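Local coordinates for diaminobutyrate-pyruvate transaminase and L-2,4-diaminobutyrate decarboxylase (Vibrio parahaemolyticus, PDB 2QMA), which probably uses pyridoxal phosphate to decarboxylate L-2,4-diaminobutyrate through this C-terminal domain, in a two-domain protein that also carries an aminotransferase of class III, at residues A[276-281]-A[309-314]; A[289-294]-A[314-319]. All coordinates share one frame; numbering follows the deposited sequence.

Contact 1 of 2, residues A[276-281]-A[309-314]; sequences DLDFIA and RLKGVE
The first turn of helix 277-287, the helix that leads into strand 290-295 of the large mixed sheet, packs against a type II beta turn formed by Leu-310 to Val-313, with Leu-277 and Asp-278 meeting Lys-311, Gly-312 and Val-313. Leu-277 supplies the apolar part. Leu-277 CB lies 3.5 Å from Lys-311 O, while Leu-277 CD1 reaches Val-313 CB at 3.8 Å, the two side chains running alongside each other in the same direction. An apolar residue suits this buried place, since Leu-277 and Val-313 both also rest on Val-293 of the strand beneath. Gly-312 occupies the third position of the turn with a positive phi of 107°, where a CB would collide with the preceding carbonyl oxygen and with the helix backbone. Gly-312 CA stands 3.9 Å from Asp-278 CA, and Asp-278 OD1 comes alongside it. That oxygen finds its charged partner in Arg-315. Glu-314 folds back over the turn, its first torsion placing CG between backbone N and carbonyl carbon (chi1 73°), and Glu-314 OE1 accepts from Gly-312 N at 2.9 Å in a bent bond, on the syn side but somewhat out of the carboxylate plane. A water accepts from Leu-277 N at 3.1 Å and lies within hydrogen-bonding distance of the carbonyl oxygens of Lys-311 and Arg-309, joining the helix start to the turn. Asp-276 caps the helix through OD1, which Phe-279 N meets at 3.1 Å from above the carboxylate plane. An N-capped helix thus packs on the loop before strand 318-322, against one face of the decarboxylase domain's mixed sheet.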
loop_
_atom_site.group_PDB
_atom_site.type_symbol
_atom_site.label_atom_id
_atom_site.label_comp_id
_atom_site.label_asym_id
_atom_site.label_seq_id
_atom_site.Cartn_x
_atom_site.Cartn_y
_atom_site.Cartn_z
ATOM N N ASP A 276 22.542 -1.128 -19.700
ATOM C CA ASP A 276 22.456 -1.952 -20.867
ATOM C C ASP A 276 21.738 -3.289 -20.520
ATOM O O ASP A 276 22.371 -4.326 -20.188
ATOM C CB ASP A 276 23.878 -2.219 -21.415
ATOM C CG ASP A 276 23.852 -2.980 -22.729
ATOM O OD1 ASP A 276 22.790 -3.547 -23.074
ATOM O OD2 ASP A 276 24.926 -3.052 -23.386
ATOM N N LEU A 277 20.409 -3.226 -20.566
ATOM C CA LEU A 277 19.546 -4.307 -20.136
ATOM C C LEU A 277 19.742 -5.548 -21.013
ATOM O O LEU A 277 19.648 -6.655 -20.542
ATOM C CB LEU A 277 18.090 -3.841 -20.200
ATOM C CG LEU A 277 17.617 -2.725 -19.270
ATOM C CD1 LEU A 277 16.018 -2.597 -19.317
ATOM C CD2 LEU A 277 18.186 -2.916 -17.838
ATOM N N ASP A 278 19.999 -5.353 -22.302
ATOM C CA ASP A 278 20.236 -6.497 -23.185
ATOM C C ASP A 278 21.494 -7.279 -22.832
ATOM O O ASP A 278 21.503 -8.490 -22.817
ATOM C CB ASP A 278 20.283 -6.022 -24.642
ATOM C CG ASP A 278 19.880 -7.107 -25.594
ATOM O OD1 ASP A 278 18.804 -7.703 -25.422
ATOM O OD2 ASP A 278 20.629 -7.354 -26.529
ATOM N N PHE A 279 22.577 -6.581 -22.546
ATOM C CA PHE A 279 23.804 -7.291 -22.098
ATOM C C PHE A 279 23.646 -7.955 -20.726
ATOM O O PHE A 279 24.148 -9.067 -20.500
ATOM C CB PHE A 279 25.008 -6.345 -22.051
ATOM C CG PHE A 279 26.283 -7.041 -21.754
ATOM C CD1 PHE A 279 26.988 -7.675 -22.767
ATOM C CD2 PHE A 279 26.779 -7.090 -20.452
ATOM C CE1 PHE A 279 28.203 -8.342 -22.484
ATOM C CE2 PHE A 279 27.959 -7.728 -20.167
ATOM C CZ PHE A 279 28.693 -8.360 -21.198
ATOM N N ILE A 280 22.925 -7.291 -19.830
ATOM C CA ILE A 280 22.656 -7.864 -18.511
ATOM C C ILE A 280 21.849 -9.161 -18.738
ATOM O O ILE A 280 22.112 -10.190 -18.108
ATOM C CB ILE A 280 21.941 -6.875 -17.637
ATOM C CG1 ILE A 280 22.930 -5.746 -17.285
ATOM C CG2 ILE A 280 21.446 -7.540 -16.320
ATOM C CD1 ILE A 280 22.313 -4.570 -16.520
ATOM N N ALA A 281 20.910 -9.119 -19.679
ATOM C CA ALA A 281 20.075 -10.289 -19.972
ATOM C C ALA A 281 20.951 -11.406 -20.513
ATOM O O ALA A 281 20.726 -12.605 -20.225
ATOM C CB ALA A 281 18.889 -9.935 -20.952
ATOM N N ARG A 309 15.736 2.438 -25.890
ATOM C CA ARG A 309 16.682 2.471 -24.762
ATOM C C ARG A 309 16.493 1.367 -23.711
ATOM O O ARG A 309 17.430 1.024 -23.005
ATOM C CB ARG A 309 16.697 3.841 -24.130
ATOM C CG ARG A 309 17.135 4.896 -25.145
ATOM C CD ARG A 309 17.324 6.246 -24.546
ATOM N NE ARG A 309 18.194 6.181 -23.371
ATOM C CZ ARG A 309 18.415 7.211 -22.565
ATOM N NH1 ARG A 309 17.837 8.384 -22.837
ATOM N NH2 ARG A 309 19.198 7.071 -21.496
ATOM N N LEU A 310 15.287 0.816 -23.658
ATOM C CA LEU A 310 14.911 -0.264 -22.746
ATOM C C LEU A 310 15.127 -1.636 -23.409
ATOM O O LEU A 310 14.776 -2.641 -22.834
ATOM C CB LEU A 310 13.424 -0.098 -22.328
ATOM C CG LEU A 310 12.968 1.182 -21.636
ATOM C CD1 LEU A 310 11.475 1.123 -21.323
ATOM C CD2 LEU A 310 13.771 1.319 -20.317
ATOM N N LYS A 311 15.721 -1.663 -24.614
ATOM C CA LYS A 311 15.986 -2.930 -25.308
ATOM C C LYS A 311 16.563 -3.991 -24.353
ATOM O O LYS A 311 17.536 -3.726 -23.691
ATOM C CB LYS A 311 16.941 -2.717 -26.509
ATOM C CG LYS A 311 17.158 -4.024 -27.302
ATOM C CD LYS A 311 15.800 -4.436 -27.944
ATOM C CE LYS A 311 15.887 -5.770 -28.666
ATOM N NZ LYS A 311 14.551 -6.152 -29.207
ATOM N N GLY A 312 15.961 -5.178 -24.280
ATOM C CA GLY A 312 16.379 -6.171 -23.264
ATOM C C GLY A 312 15.350 -6.304 -22.145
ATOM O O GLY A 312 15.199 -7.356 -21.535
ATOM N N VAL A 313 14.596 -5.234 -21.909
ATOM C CA VAL A 313 13.511 -5.296 -20.895
ATOM C C VAL A 313 12.558 -6.428 -21.222
ATOM O O VAL A 313 12.080 -7.110 -20.308
ATOM C CB VAL A 313 12.760 -3.931 -20.674
ATOM C CG1 VAL A 313 11.838 -3.629 -21.834
ATOM C CG2 VAL A 313 11.935 -3.956 -19.349
ATOM N N GLU A 314 12.310 -6.690 -22.513
ATOM C CA GLU A 314 11.358 -7.775 -22.833
ATOM C C GLU A 314 11.795 -9.210 -22.419
ATOM O O GLU A 314 10.983 -10.142 -22.463
ATOM C CB GLU A 314 10.981 -7.778 -24.335
ATOM C CG GLU A 314 12.089 -8.269 -25.308
ATOM C CD GLU A 314 13.369 -7.396 -25.403
ATOM O OE1 GLU A 314 13.381 -6.175 -24.969
ATOM O OE2 GLU A 314 14.358 -7.950 -25.981
HETATM O O HOH W 1 18.722 -1.556 -22.582
#

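Contact 2 of 2, residues A[289-294]-A[314-319]; sequences MWMHVD and ERAHSI
His-317 lies against the indole of Trp-290 where parallel strands 290-295 and 318-322 come together, and here the packing is tight. His-317 CB sits over the five-membered ring, 3.3 Å from its centroid, and the imidazole continues as an offset stack with the planes at 28°. In return Trp-290 CA lies over a face of the imidazole. Ser-318 OG is gripped twice: Trp-290 NE1 donates to it at 2.8 Å in the indole plane, and His-292 ND1 is hydrogen-bonded to it at 2.7 Å. The small serine sets OG between its backbone N and carbonyl carbon (chi1 56°), directing it to both ring nitrogens. The backbone adds a bond from Val-293 N to Ser-318 O, 2.8 Å and nearly straight at 171°. On the other face, Val-293 CG2 and Met-291 CE, a selenomethionine methyl, close on the small Ala-316 CB at 3.6 and 3.8 Å. The looser side is at partly exposed Arg-315, which barely touches the strand and sends its guanidinium to Asp-278 and Asp-282. His-292 NE2 is bonded to Asn-171, so both imidazole nitrogens have partners. This chemistry implies a buried polar chain of Trp-290, Ser-318, His-292 and Asn-171 that would hold both rings in place on these parallel strands.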
loop_
_atom_site.group_PDB
_atom_site.type_symbol
_atom_site.label_atom_id
_atom_site.label_comp_id
_atom_site.label_asym_id
_atom_site.label_seq_id
_atom_site.Cartn_x
_atom_site.Cartn_y
_atom_site.Cartn_z
HETATM N N MSE A 289 21.198 -16.793 -14.223
HETATM C CA MSE A 289 20.630 -15.872 -13.191
HETATM C C MSE A 289 19.264 -15.357 -13.594
HETATM O O MSE A 289 18.873 -15.367 -14.763
HETATM C CB MSE A 289 21.558 -14.633 -12.922
HETATM C CG MSE A 289 23.058 -14.959 -12.706
HETATM SE SE MSE A 289 24.187 -13.432 -12.419
HETATM C CE MSE A 289 24.025 -12.608 -14.175
ATOM N N TRP A 290 18.565 -14.848 -12.590
ATOM C CA TRP A 290 17.325 -14.068 -12.739
ATOM C C TRP A 290 17.659 -12.575 -12.957
ATOM O O TRP A 290 18.302 -11.959 -12.101
ATOM C CB TRP A 290 16.603 -14.200 -11.404
ATOM C CG TRP A 290 15.290 -13.579 -11.318
ATOM C CD1 TRP A 290 15.001 -12.217 -11.255
ATOM C CD2 TRP A 290 14.033 -14.264 -11.204
ATOM N NE1 TRP A 290 13.636 -12.042 -11.154
ATOM C CE2 TRP A 290 13.021 -13.268 -11.106
ATOM C CE3 TRP A 290 13.663 -15.618 -11.198
ATOM C CZ2 TRP A 290 11.649 -13.587 -11.023
ATOM C CZ3 TRP A 290 12.323 -15.930 -11.097
ATOM C CH2 TRP A 290 11.327 -14.928 -11.020
HETATM N N MSE A 291 17.188 -11.988 -14.061
HETATM C CA MSE A 291 17.356 -10.570 -14.265
HETATM C C MSE A 291 16.079 -9.900 -13.843
HETATM O O MSE A 291 14.996 -10.185 -14.388
HETATM C CB MSE A 291 17.654 -10.174 -15.711
HETATM C CG MSE A 291 17.667 -8.561 -15.787
HETATM SE SE MSE A 291 18.170 -7.896 -17.550
HETATM C CE MSE A 291 16.579 -8.338 -18.561
ATOM N N HIS A 292 16.228 -9.018 -12.876
ATOM C CA HIS A 292 15.128 -8.176 -12.410
ATOM C C HIS A 292 15.390 -6.783 -12.962
ATOM O O HIS A 292 16.482 -6.212 -12.741
ATOM C CB HIS A 292 15.000 -8.181 -10.858
ATOM C CG HIS A 292 14.020 -7.150 -10.362
ATOM N ND1 HIS A 292 12.654 -7.298 -10.481
ATOM C CD2 HIS A 292 14.217 -5.924 -9.797
ATOM C CE1 HIS A 292 12.048 -6.217 -10.019
ATOM N NE2 HIS A 292 12.968 -5.383 -9.560
ATOM N N VAL A 293 14.401 -6.215 -13.660
ATOM C CA VAL A 293 14.554 -4.836 -14.185
ATOM C C VAL A 293 13.859 -3.850 -13.242
ATOM O O VAL A 293 12.649 -3.924 -13.057
ATOM C CB VAL A 293 14.040 -4.668 -15.634
ATOM C CG1 VAL A 293 14.091 -3.125 -16.006
ATOM C CG2 VAL A 293 14.872 -5.515 -16.608
ATOM N N ASP A 294 14.616 -2.943 -12.622
ATOM C CA ASP A 294 13.984 -1.916 -11.825
ATOM C C ASP A 294 13.609 -0.742 -12.764
ATOM O O ASP A 294 14.428 0.174 -13.038
ATOM C CB ASP A 294 14.899 -1.467 -10.669
ATOM C CG ASP A 294 14.254 -0.373 -9.772
ATOM O OD1 ASP A 294 13.130 0.092 -10.071
ATOM O OD2 ASP A 294 14.906 0.039 -8.773
ATOM N N GLU A 314 12.310 -6.690 -22.513
ATOM C CA GLU A 314 11.358 -7.775 -22.833
ATOM C C GLU A 314 11.795 -9.210 -22.419
ATOM O O GLU A 314 10.983 -10.142 -22.463
ATOM C CB GLU A 314 10.981 -7.778 -24.335
ATOM C CG GLU A 314 12.089 -8.269 -25.308
ATOM C CD GLU A 314 13.369 -7.396 -25.403
ATOM O OE1 GLU A 314 13.381 -6.175 -24.969
ATOM O OE2 GLU A 314 14.358 -7.950 -25.981
ATOM N N ARG A 315 13.068 -9.376 -22.086
ATOM C CA ARG A 315 13.660 -10.662 -21.702
ATOM C C ARG A 315 13.794 -10.859 -20.178
ATOM O O ARG A 315 14.185 -11.950 -19.737
ATOM C CB ARG A 315 15.056 -10.774 -22.330
ATOM C CG ARG A 315 15.087 -10.494 -23.881
ATOM C CD ARG A 315 16.517 -10.302 -24.386
ATOM N NE ARG A 315 17.325 -11.456 -24.054
ATOM C CZ ARG A 315 18.653 -11.474 -24.050
ATOM N NH1 ARG A 315 19.256 -12.604 -23.740
ATOM N NH2 ARG A 315 19.370 -10.371 -24.323
ATOM N N ALA A 316 13.421 -9.826 -19.391
ATOM C CA ALA A 316 13.553 -9.851 -17.919
ATOM C C ALA A 316 12.788 -11.010 -17.317
ATOM O O ALA A 316 11.691 -11.368 -17.788
ATOM C CB ALA A 316 13.030 -8.552 -17.321
ATOM N N HIS A 317 13.322 -11.572 -16.245
ATOM C CA HIS A 317 12.503 -12.487 -15.453
ATOM C C HIS A 317 11.410 -11.731 -14.717
ATOM O O HIS A 317 10.296 -12.254 -14.560
ATOM C CB HIS A 317 13.310 -13.266 -14.420
ATOM C CG HIS A 317 14.236 -14.290 -15.006
ATOM N ND1 HIS A 317 15.352 -13.948 -15.740
ATOM C CD2 HIS A 317 14.213 -15.644 -14.950
ATOM C CE1 HIS A 317 15.982 -15.056 -16.109
ATOM N NE2 HIS A 317 15.310 -16.100 -15.640
ATOM N N SER A 318 11.757 -10.525 -14.212
ATOM C CA SER A 318 10.764 -9.693 -13.533
ATOM C C SER A 318 11.038 -8.227 -13.820
ATOM O O SER A 318 12.200 -7.855 -14.069
ATOM C CB SER A 318 10.780 -9.960 -12.023
ATOM O OG SER A 318 12.072 -9.757 -11.446
ATOM N N ILE A 319 9.975 -7.414 -13.784
ATOM C CA ILE A 319 10.065 -5.986 -14.041
ATOM C C ILE A 319 9.184 -5.245 -13.055
ATOM O O ILE A 319 7.986 -5.546 -12.928
ATOM C CB ILE A 319 9.555 -5.623 -15.425
ATOM C CG1 ILE A 319 10.330 -6.381 -16.549
ATOM C CG2 ILE A 319 9.574 -4.092 -15.649
ATOM C CD1 ILE A 319 9.585 -6.371 -17.854
#

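Contact 2 is the core contact, joining neighbouring strands of the mixed sheet, whereas contact 1 lies nearer the surface and sets the helix that precedes strand 290-295 against the loop that precedes strand 318-322. Their segments alternate along the chain and share Glu-314, with centres about 9 Å apart. A salt bridge of 2.9 Å between Asp-278 OD1 and Arg-315 NH2 ties them at the outer side, while inside Ile-280 CG2 packs on Met-291 SE. Chemistry follows place: contact 1 combines leucine-valine packing with a water, a helix cap and charged groups, whereas in contact 2 strand hydrogen bonds, aromatic stacking and a shared hydroxyl prevail, with ions at its Arg-315 edge.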